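Side-chain contacts in Serine/threonine-protein kinase Tel1 (PDB 6SKY), which probably acts as a DNA damage sensor that uses ATP to phosphorylate serine or threonine followed by glutamine in proteins such as histone H2A: residues 2645-2650 with 2767-2772; 2740-2745 with 2802-2807; 2745-2750 with 2819-2824. One frame throughout, in Å; residues are numbered along the deposited sequence.

All three contacts lie in the phosphatidylinositol 3- and 4-kinase-type catalytic domain, with centres 11 to 15 Å apart. Along the chain, the first segments of interactions 1, 2 and 3 come in that order, and their partners follow in the same order. Helix 2732-2755 is the common element: residues 2740-2745 serve interaction 2 and residues 2745-2750 serve interaction 3, the two sharing Thr2745. The same helix reaches interaction 1 through a probable hydrogen bond from Asn2741 to Thr2772 and through packing of Ile2749 on Ile2646. One central helix thus ties the nucleotide-cleft side of the domain to two helices later in the chain.

Interaction 1 (2645-2650 with 2767-2772); sequences GIRTYK and LLDHKT. With AGS (phosphothiophosphoric acid-adenylate ester), chain C.
Arg2647 and Asp2769 form an inter-lobe salt bridge of the kinase fold, joining the loop before strand 2651-2655 of the N-lobe sheet to the end of strand 2766-2769 in the small antiparallel C-lobe sheet. With CA atoms 10.2 Å apart for this pair, the gap is bridged chiefly by the length of the arginine. Its chain bends at chi2 (-86°) and chi3, and the guanidinium presents an edge to the acid. NH2 of Arg2647 donates to OD2 of Asp2769 at 3.0 Å, fairly straight with an N-H...O angle of 157°. The two flat groups stand 76° apart: one N-H is used at the guanidinium edge, with the carboxylate turned nearly across it, and not a paired, coplanar grip. The position of OD2 is doubtful, because it crowds the Thr2772 hydroxyl in the model, and the length of the bridge should be read with that reserve. The other carboxylate oxygen, OD1, receives a weak bond from Lys2771 N in the turn that follows the strand. Glu2774, nearby, makes a long, weak ion pair with the same NH2 of Arg2647 and a weak hydrogen bond with Thr2772.

The two segments also frame the adenine of the bound nucleotide analogue. The ring of Tyr2649 lies obliquely to the exocyclic amine, its CD1 being 4.0 Å from N6 of the ligand, while its own hydroxyl is satisfied by the backbone N of Asp2779, a magnesium-binding residue. The nucleotide is hydrogen-bonded to Glu2662 O and Val2664 N, consistent with the usual hinge recognition of adenine. Leu2767, a branched apolar residue, supplies the greasy surface that the base needs: CD1 sits 3.8 Å from ligand C2, and CD2 is 4.0 Å from ligand N3.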
loop_
_atom_site.group_PDB
_atom_site.type_symbol
_atom_site.label_atom_id
_atom_site.label_comp_id
_atom_site.label_asym_id
_atom_site.label_seq_id
_atom_site.Cartn_x
_atom_site.Cartn_y
_atom_site.Cartn_z
ATOM N N GLY A 2645 9.861 6.268 24.088
ATOM C CA GLY A 2645 8.973 6.815 25.090
ATOM C C GLY A 2645 9.659 7.992 25.730
ATOM O O GLY A 2645 10.763 8.381 25.341
ATOM N N ILE A 2646 8.997 8.562 26.727
ATOM C CA ILE A 2646 9.553 9.708 27.421
ATOM C C ILE A 2646 9.804 9.333 28.869
ATOM O O ILE A 2646 9.235 8.384 29.404
ATOM C CB ILE A 2646 8.656 10.955 27.327
ATOM C CG1 ILE A 2646 7.449 10.816 28.237
ATOM C CG2 ILE A 2646 8.216 11.181 25.907
ATOM C CD1 ILE A 2646 6.829 12.125 28.579
ATOM N N ARG A 2647 10.702 10.083 29.491
ATOM C CA ARG A 2647 10.991 9.952 30.906
ATOM C C ARG A 2647 10.082 10.891 31.680
ATOM O O ARG A 2647 9.935 12.059 31.318
ATOM C CB ARG A 2647 12.456 10.283 31.183
ATOM C CG ARG A 2647 13.435 9.242 30.707
ATOM C CD ARG A 2647 13.616 8.167 31.749
ATOM N NE ARG A 2647 13.939 8.750 33.043
ATOM C CZ ARG A 2647 15.170 9.024 33.454
ATOM N NH1 ARG A 2647 15.362 9.565 34.643
ATOM N NH2 ARG A 2647 16.204 8.759 32.679
ATOM N N THR A 2648 9.478 10.383 32.737
ATOM C CA THR A 2648 8.519 11.141 33.519
ATOM C C THR A 2648 9.137 11.600 34.833
ATOM O O THR A 2648 10.155 11.080 35.285
ATOM C CB THR A 2648 7.275 10.300 33.797
ATOM O OG1 THR A 2648 7.665 9.041 34.348
ATOM C CG2 THR A 2648 6.510 10.049 32.525
ATOM N N TYR A 2649 8.517 12.608 35.429
ATOM C CA TYR A 2649 8.815 12.995 36.795
ATOM C C TYR A 2649 7.487 13.268 37.479
ATOM O O TYR A 2649 6.420 13.026 36.913
ATOM C CB TYR A 2649 9.804 14.169 36.847
ATOM C CG TYR A 2649 9.305 15.519 36.405
ATOM C CD1 TYR A 2649 9.486 16.623 37.204
ATOM C CD2 TYR A 2649 8.707 15.700 35.180
ATOM C CE1 TYR A 2649 9.056 17.854 36.817
ATOM C CE2 TYR A 2649 8.271 16.932 34.789
ATOM C CZ TYR A 2649 8.451 18.005 35.611
ATOM O OH TYR A 2649 8.024 19.248 35.233
ATOM N N LYS A 2650 7.530 13.744 38.712
ATOM C CA LYS A 2650 6.325 13.887 39.513
ATOM C C LYS A 2650 6.197 15.316 39.998
ATOM O O LYS A 2650 7.081 15.817 40.690
ATOM C CB LYS A 2650 6.338 12.927 40.695
ATOM C CG LYS A 2650 5.183 13.124 41.621
ATOM C CD LYS A 2650 4.453 11.844 41.849
ATOM C CE LYS A 2650 3.435 12.013 42.936
ATOM N NZ LYS A 2650 3.097 10.706 43.544
ATOM N N LEU A 2767 17.195 18.140 30.720
ATOM C CA LEU A 2767 18.184 17.542 31.596
ATOM C C LEU A 2767 18.833 16.364 30.895
ATOM O O LEU A 2767 18.166 15.619 30.185
ATOM C CB LEU A 2767 17.543 17.069 32.898
ATOM C CG LEU A 2767 16.595 18.016 33.621
ATOM C CD1 LEU A 2767 15.933 17.294 34.741
ATOM C CD2 LEU A 2767 17.335 19.199 34.141
ATOM N N LEU A 2768 20.129 16.196 31.102
ATOM C CA LEU A 2768 20.890 15.090 30.550
ATOM C C LEU A 2768 21.159 14.089 31.655
ATOM O O LEU A 2768 21.799 14.426 32.648
ATOM C CB LEU A 2768 22.206 15.579 29.964
ATOM C CG LEU A 2768 22.118 16.651 28.900
ATOM C CD1 LEU A 2768 23.467 17.270 28.701
ATOM C CD2 LEU A 2768 21.631 16.019 27.638
ATOM N N ASP A 2769 20.669 12.871 31.483
ATOM C CA ASP A 2769 20.902 11.796 32.435
ATOM C C ASP A 2769 22.258 11.178 32.141
ATOM O O ASP A 2769 22.426 10.499 31.130
ATOM C CB ASP A 2769 19.785 10.767 32.325
ATOM C CG ASP A 2769 19.875 9.690 33.368
ATOM O OD1 ASP A 2769 20.643 9.836 34.327
ATOM O OD2 ASP A 2769 19.171 8.678 33.233
ATOM N N HIS A 2770 23.238 11.405 33.010
ATOM C CA HIS A 2770 24.577 10.904 32.759
ATOM C C HIS A 2770 24.814 9.525 33.346
ATOM O O HIS A 2770 25.958 9.169 33.622
ATOM C CB HIS A 2770 25.630 11.891 33.260
ATOM C CG HIS A 2770 25.571 12.176 34.724
ATOM N ND1 HIS A 2770 25.557 13.457 35.224
ATOM C CD2 HIS A 2770 25.560 11.353 35.798
ATOM C CE1 HIS A 2770 25.521 13.411 36.544
ATOM N NE2 HIS A 2770 25.520 12.146 36.916
ATOM N N LYS A 2771 23.759 8.743 33.540
ATOM C CA LYS A 2771 23.883 7.318 33.792
ATOM C C LYS A 2771 23.325 6.469 32.669
ATOM O O LYS A 2771 23.820 5.368 32.445
ATOM C CB LYS A 2771 23.169 6.932 35.087
ATOM C CG LYS A 2771 23.786 7.508 36.327
ATOM C CD LYS A 2771 25.202 7.032 36.505
ATOM C CE LYS A 2771 25.856 7.725 37.678
ATOM N NZ LYS A 2771 27.313 7.437 37.748
ATOM N N THR A 2772 22.305 6.954 31.969
ATOM C CA THR A 2772 21.695 6.242 30.865
ATOM C C THR A 2772 21.790 6.977 29.543
ATOM O O THR A 2772 21.489 6.383 28.507
ATOM C CB THR A 2772 20.221 5.959 31.164
ATOM O OG1 THR A 2772 19.596 7.158 31.616
ATOM C CG2 THR A 2772 20.103 4.937 32.237
HETATM P PG AGS C . 14.153 30.406 34.939
HETATM S S1G AGS C . 14.929 30.244 33.158
HETATM O O2G AGS C . 12.740 29.767 34.971
HETATM O O3G AGS C . 14.045 31.906 35.326
HETATM P PB AGS C . 15.037 28.126 36.071
HETATM O O1B AGS C . 14.678 27.545 34.765
HETATM O O2B AGS C . 16.424 27.758 36.592
HETATM O O3B AGS C . 15.036 29.693 35.996
HETATM P PA AGS C . 14.460 26.871 38.436
HETATM O O1A AGS C . 14.674 27.795 39.554
HETATM O O2A AGS C . 13.411 25.790 38.692
HETATM O O3A AGS C . 13.993 27.641 37.143
HETATM O "O5'" AGS C . 15.849 26.233 38.096
HETATM C "C5'" AGS C . 16.482 25.403 39.078
HETATM C "C4'" AGS C . 17.610 24.637 38.444
HETATM O "O4'" AGS C . 17.409 23.229 38.663
HETATM C "C3'" AGS C . 17.752 24.801 36.937
HETATM O "O3'" AGS C . 19.110 24.680 36.535
HETATM C "C2'" AGS C . 16.891 23.665 36.390
HETATM O "O2'" AGS C . 17.394 23.197 35.147
HETATM C "C1'" AGS C . 17.051 22.583 37.457
HETATM N N9 AGS C . 15.833 21.824 37.694
HETATM C C8 AGS C . 14.553 22.302 37.700
HETATM N N7 AGS C . 13.645 21.393 37.947
HETATM C C5 AGS C . 14.382 20.235 38.121
HETATM C C6 AGS C . 14.008 18.910 38.406
HETATM N N6 AGS C . 12.746 18.516 38.578
HETATM N N1 AGS C . 14.990 17.994 38.512
HETATM C C2 AGS C . 16.254 18.382 38.341
HETATM N N3 AGS C . 16.726 19.599 38.068
HETATM C C4 AGS C . 15.731 20.485 37.967
#

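Interaction 2 (2740-2745 with 2802-2807); sequences TNYTRT and RDIVDG
Tyr2742 reaches from helix 2732-2755 of the kinase C-lobe to the short helix 2802-2806, and its hydroxyl bonds to the backbone carbonyl of Ile2804. The side chain sets out at CB, whose bond from CA already points toward the other segment; CG then lies anti to the backbone N (chi1 169°), which carries the ring out from its helix. Along one flank of the ring, CD1 of Tyr2742 is 3.8 Å from Gly2807 O, and the next atom, CE1, lies 3.7 Å from Gly2807 C. A CB on residue 2807 would point at this flank and lie close to CE1, so a residue without a side chain fits here well. On the other flank, CE2 of Tyr2742 is 4.2 Å from CD2 of Leu2768, a neighbour from the strand of the first contact. Phe2725 meets the ring edge-to-face.

CZ of Tyr2742 passes 3.8 Å from Ile2804 O, and OH, at the tip, donates to that oxygen at 2.9 Å. The acceptor lies at the ring edge, near the ring plane, and the hydroxyl approaches at a C=O...O angle of 114°, in the carbonyl plane and on a lone pair. Around the same Tyr2742 OH, the branched Ile2804 side chain brings apolar cover, its CG1 being 4.1 Å away. Ile2804 also touches Leu2670 of helix 2670-2681, while neighbouring Asp2803 turns its carboxylate to His2678 and to the backbone of Val2720.

The contact is a tyrosine side chain laid against main chain, closed by one hydrogen bond. In a buried setting the phenol O-H needs an acceptor, and tyrosine finds one in the main chain: the bond probably helps position the short helix's backbone and depends little on which side chain Ile2804 carries.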
loop_
_atom_site.group_PDB
_atom_site.type_symbol
_atom_site.label_atom_id
_atom_site.label_comp_id
_atom_site.label_asym_id
_atom_site.label_seq_id
_atom_site.Cartn_x
_atom_site.Cartn_y
_atom_site.Cartn_z
ATOM N N THR A 2740 23.055 6.143 21.552
ATOM C CA THR A 2740 21.799 5.722 20.943
ATOM C C THR A 2740 20.604 6.071 21.817
ATOM O O THR A 2740 19.559 6.475 21.304
ATOM C CB THR A 2740 21.834 4.230 20.659
ATOM O OG1 THR A 2740 22.965 3.941 19.842
ATOM C CG2 THR A 2740 20.609 3.812 19.924
ATOM N N ASN A 2741 20.728 5.910 23.136
ATOM C CA ASN A 2741 19.652 6.319 24.036
ATOM C C ASN A 2741 19.346 7.797 23.902
ATOM O O ASN A 2741 18.179 8.199 23.876
ATOM C CB ASN A 2741 20.018 6.013 25.479
ATOM C CG ASN A 2741 19.857 4.572 25.827
ATOM O OD1 ASN A 2741 19.319 3.794 25.055
ATOM N ND2 ASN A 2741 20.312 4.204 27.008
ATOM N N TYR A 2742 20.383 8.625 23.856
ATOM C CA TYR A 2742 20.191 10.057 23.665
ATOM C C TYR A 2742 19.424 10.351 22.383
ATOM O O TYR A 2742 18.441 11.098 22.394
ATOM C CB TYR A 2742 21.548 10.745 23.661
ATOM C CG TYR A 2742 21.545 12.179 23.221
ATOM C CD1 TYR A 2742 21.837 12.517 21.923
ATOM C CD2 TYR A 2742 21.277 13.191 24.106
ATOM C CE1 TYR A 2742 21.838 13.796 21.517
ATOM C CE2 TYR A 2742 21.281 14.477 23.703
ATOM C CZ TYR A 2742 21.567 14.774 22.406
ATOM O OH TYR A 2742 21.576 16.071 21.986
ATOM N N THR A 2743 19.863 9.773 21.265
ATOM C CA THR A 2743 19.215 10.065 19.990
ATOM C C THR A 2743 17.763 9.604 19.976
ATOM O O THR A 2743 16.884 10.315 19.480
ATOM C CB THR A 2743 19.986 9.418 18.849
ATOM O OG1 THR A 2743 21.377 9.689 19.000
ATOM C CG2 THR A 2743 19.547 9.980 17.550
ATOM N N ARG A 2744 17.483 8.433 20.537
ATOM C CA ARG A 2744 16.121 7.918 20.521
ATOM C C ARG A 2744 15.186 8.727 21.404
ATOM O O ARG A 2744 14.054 9.016 21.007
ATOM C CB ARG A 2744 16.109 6.467 20.962
ATOM C CG ARG A 2744 16.507 5.500 19.911
ATOM C CD ARG A 2744 16.598 4.147 20.513
ATOM N NE ARG A 2744 16.944 3.135 19.535
ATOM C CZ ARG A 2744 17.156 1.867 19.843
ATOM N NH1 ARG A 2744 17.459 0.997 18.903
ATOM N NH2 ARG A 2744 17.064 1.473 21.098
ATOM N N THR A 2745 15.610 9.070 22.618
ATOM C CA THR A 2745 14.734 9.860 23.472
ATOM C C THR A 2745 14.533 11.262 22.926
ATOM O O THR A 2745 13.436 11.815 23.051
ATOM C CB THR A 2745 15.277 9.905 24.890
ATOM O OG1 THR A 2745 16.655 10.252 24.860
ATOM C CG2 THR A 2745 15.147 8.568 25.523
ATOM N N ARG A 2802 22.422 23.332 16.878
ATOM C CA ARG A 2802 23.627 22.641 16.433
ATOM C C ARG A 2802 24.210 21.758 17.521
ATOM O O ARG A 2802 24.834 20.738 17.219
ATOM C CB ARG A 2802 24.675 23.643 15.970
ATOM C CG ARG A 2802 24.352 24.349 14.685
ATOM C CD ARG A 2802 25.357 25.439 14.437
ATOM N NE ARG A 2802 25.541 26.259 15.624
ATOM C CZ ARG A 2802 26.676 26.864 15.938
ATOM N NH1 ARG A 2802 27.727 26.735 15.152
ATOM N NH2 ARG A 2802 26.761 27.581 17.040
ATOM N N ASP A 2803 24.016 22.122 18.785
ATOM C CA ASP A 2803 24.505 21.296 19.875
ATOM C C ASP A 2803 23.655 20.055 20.086
ATOM O O ASP A 2803 24.188 19.014 20.460
ATOM C CB ASP A 2803 24.571 22.103 21.163
ATOM C CG ASP A 2803 25.957 22.620 21.448
ATOM O OD1 ASP A 2803 26.241 23.796 21.154
ATOM O OD2 ASP A 2803 26.779 21.843 21.956
ATOM N N ILE A 2804 22.348 20.130 19.868
ATOM C CA ILE A 2804 21.538 18.928 19.985
ATOM C C ILE A 2804 21.927 17.929 18.908
ATOM O O ILE A 2804 22.008 16.727 19.161
ATOM C CB ILE A 2804 20.037 19.277 19.938
ATOM C CG1 ILE A 2804 19.484 19.519 21.338
ATOM C CG2 ILE A 2804 19.247 18.156 19.339
ATOM C CD1 ILE A 2804 20.068 20.673 22.034
ATOM N N VAL A 2805 22.209 18.413 17.704
ATOM C CA VAL A 2805 22.553 17.535 16.598
ATOM C C VAL A 2805 23.983 17.037 16.710
ATOM O O VAL A 2805 24.305 15.954 16.218
ATOM C CB VAL A 2805 22.308 18.271 15.275
ATOM C CG1 VAL A 2805 22.686 17.420 14.117
ATOM C CG2 VAL A 2805 20.873 18.648 15.167
ATOM N N ASP A 2806 24.865 17.799 17.355
ATOM C CA ASP A 2806 26.242 17.354 17.515
ATOM C C ASP A 2806 26.339 16.103 18.372
ATOM O O ASP A 2806 27.225 15.275 18.157
ATOM C CB ASP A 2806 27.077 18.471 18.120
ATOM C CG ASP A 2806 28.554 18.216 18.002
ATOM O OD1 ASP A 2806 29.046 18.064 16.871
ATOM O OD2 ASP A 2806 29.235 18.182 19.036
ATOM N N GLY A 2807 25.454 15.946 19.347
ATOM C CA GLY A 2807 25.483 14.768 20.182
ATOM C C GLY A 2807 24.990 13.510 19.512
ATOM O O GLY A 2807 25.127 12.432 20.091
#

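Interaction 3 (2745-2750 with 2819-2824); sequences TTAAIS and RCCEFT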
loop_
_atom_site.group_PDB
_atom_site.type_symbol
_atom_site.label_atom_id
_atom_site.label_comp_id
_atom_site.label_asym_id
_atom_site.label_seq_id
_atom_site.Cartn_x
_atom_site.Cartn_y
_atom_site.Cartn_z
ATOM N N THR A 2745 15.610 9.070 22.618
ATOM C CA THR A 2745 14.734 9.860 23.472
ATOM C C THR A 2745 14.533 11.262 22.926
ATOM O O THR A 2745 13.436 11.815 23.051
ATOM C CB THR A 2745 15.277 9.905 24.890
ATOM O OG1 THR A 2745 16.655 10.252 24.860
ATOM C CG2 THR A 2745 15.147 8.568 25.523
ATOM N N THR A 2746 15.548 11.835 22.278
ATOM C CA THR A 2746 15.366 13.129 21.635
ATOM C C THR A 2746 14.366 13.047 20.494
ATOM O O THR A 2746 13.524 13.930 20.343
ATOM C CB THR A 2746 16.708 13.647 21.143
ATOM O OG1 THR A 2746 17.625 13.644 22.232
ATOM C CG2 THR A 2746 16.586 15.039 20.640
ATOM N N ALA A 2747 14.428 11.988 19.691
ATOM C CA ALA A 2747 13.478 11.833 18.597
ATOM C C ALA A 2747 12.052 11.693 19.109
ATOM O O ALA A 2747 11.122 12.320 18.585
ATOM C CB ALA A 2747 13.859 10.628 17.750
ATOM N N ALA A 2748 11.856 10.861 20.131
ATOM C CA ALA A 2748 10.513 10.652 20.658
ATOM C C ALA A 2748 9.938 11.936 21.232
ATOM O O ALA A 2748 8.783 12.281 20.964
ATOM C CB ALA A 2748 10.521 9.551 21.707
ATOM N N ILE A 2749 10.726 12.671 22.014
ATOM C CA ILE A 2749 10.174 13.886 22.598
ATOM C C ILE A 2749 9.999 14.967 21.547
ATOM O O ILE A 2749 9.105 15.799 21.665
ATOM C CB ILE A 2749 11.031 14.379 23.773
ATOM C CG1 ILE A 2749 10.233 15.357 24.627
ATOM C CG2 ILE A 2749 12.276 15.058 23.275
ATOM C CD1 ILE A 2749 8.962 14.811 25.161
ATOM N N SER A 2750 10.793 14.953 20.481
ATOM C CA SER A 2750 10.615 15.937 19.424
ATOM C C SER A 2750 9.296 15.730 18.697
ATOM O O SER A 2750 8.532 16.678 18.497
ATOM C CB SER A 2750 11.789 15.864 18.458
ATOM O OG SER A 2750 12.971 16.303 19.087
ATOM N N ARG A 2819 14.855 8.067 11.399
ATOM C CA ARG A 2819 14.050 6.856 11.423
ATOM C C ARG A 2819 13.188 6.788 12.671
ATOM O O ARG A 2819 12.043 6.340 12.611
ATOM C CB ARG A 2819 14.939 5.624 11.330
ATOM C CG ARG A 2819 15.699 5.503 10.046
ATOM C CD ARG A 2819 15.179 4.395 9.201
ATOM N NE ARG A 2819 15.325 3.104 9.847
ATOM C CZ ARG A 2819 14.763 1.992 9.398
ATOM N NH1 ARG A 2819 14.936 0.850 10.040
ATOM N NH2 ARG A 2819 14.019 2.028 8.309
ATOM N N CYS A 2820 13.709 7.230 13.812
ATOM C CA CYS A 2820 12.913 7.175 15.027
ATOM C C CYS A 2820 11.842 8.249 15.054
ATOM O O CYS A 2820 10.759 8.016 15.591
ATOM C CB CYS A 2820 13.815 7.280 16.250
ATOM S SG CYS A 2820 14.752 5.791 16.562
ATOM N N CYS A 2821 12.111 9.414 14.467
ATOM C CA CYS A 2821 11.061 10.400 14.252
ATOM C C CYS A 2821 9.942 9.830 13.398
ATOM O O CYS A 2821 8.762 10.019 13.704
ATOM C CB CYS A 2821 11.641 11.647 13.594
ATOM S SG CYS A 2821 12.490 12.768 14.668
ATOM N N GLU A 2822 10.289 9.113 12.330
ATOM C CA GLU A 2822 9.266 8.553 11.453
ATOM C C GLU A 2822 8.472 7.451 12.136
ATOM O O GLU A 2822 7.253 7.387 11.983
ATOM C CB GLU A 2822 9.900 8.043 10.167
ATOM C CG GLU A 2822 10.250 9.146 9.202
ATOM C CD GLU A 2822 11.236 8.712 8.146
ATOM O OE1 GLU A 2822 11.498 7.501 8.037
ATOM O OE2 GLU A 2822 11.761 9.584 7.426
ATOM N N PHE A 2823 9.131 6.577 12.896
ATOM C CA PHE A 2823 8.400 5.539 13.620
ATOM C C PHE A 2823 7.479 6.137 14.672
ATOM O O PHE A 2823 6.333 5.705 14.819
ATOM C CB PHE A 2823 9.367 4.561 14.277
ATOM C CG PHE A 2823 10.115 3.714 13.314
ATOM C CD1 PHE A 2823 9.484 3.155 12.231
ATOM C CD2 PHE A 2823 11.458 3.477 13.487
ATOM C CE1 PHE A 2823 10.179 2.381 11.341
ATOM C CE2 PHE A 2823 12.150 2.707 12.596
ATOM C CZ PHE A 2823 11.509 2.160 11.526
ATOM N N THR A 2824 7.962 7.131 15.419
ATOM C CA THR A 2824 7.126 7.774 16.423
ATOM C C THR A 2824 5.909 8.419 15.787
ATOM O O THR A 2824 4.783 8.218 16.243
ATOM C CB THR A 2824 7.930 8.819 17.190
ATOM O OG1 THR A 2824 9.152 8.246 17.647
ATOM C CG2 THR A 2824 7.157 9.311 18.374
#
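Ala2747 gives up the largest area in this meeting of helices 2732-2755 and 2816-2828, and its methyl points toward the partner. CB of Ala2747 rests 3.7 Å from CB of Cys2820 and 4.0 Å from SG of Cys2821. So small a residue suits a place where the axes come within 8.4 Å, crossing at -40°. Cys2821 fills the flank beside it: SG lies anti to the carbonyl carbon (chi1 -79°), a compact apolar sulfur against the alanine, and the residue also touches Val2920 of helix 2916-2927.

One turn on, OG1 of Thr2824 lies 4.1 Å from Ala2748 CA, a van der Waals neighbour. The hydroxyl is not left wanting in this buried setting, since Thr2824 OG1 donates to Cys2820 O of its own helix at 2.6 Å; Thr2824 N reaches that oxygen from the opposite face. Replacing Thr2824 by an alanine would remove that donor, and is likely to leave Cys2820 O with the backbone bond alone and a gap beside Ala2748. These are two close-packed helices of the helical C-lobe of the PI3-kinase-like fold, with helix 2916-2927 of the FATC region beside Cys2821.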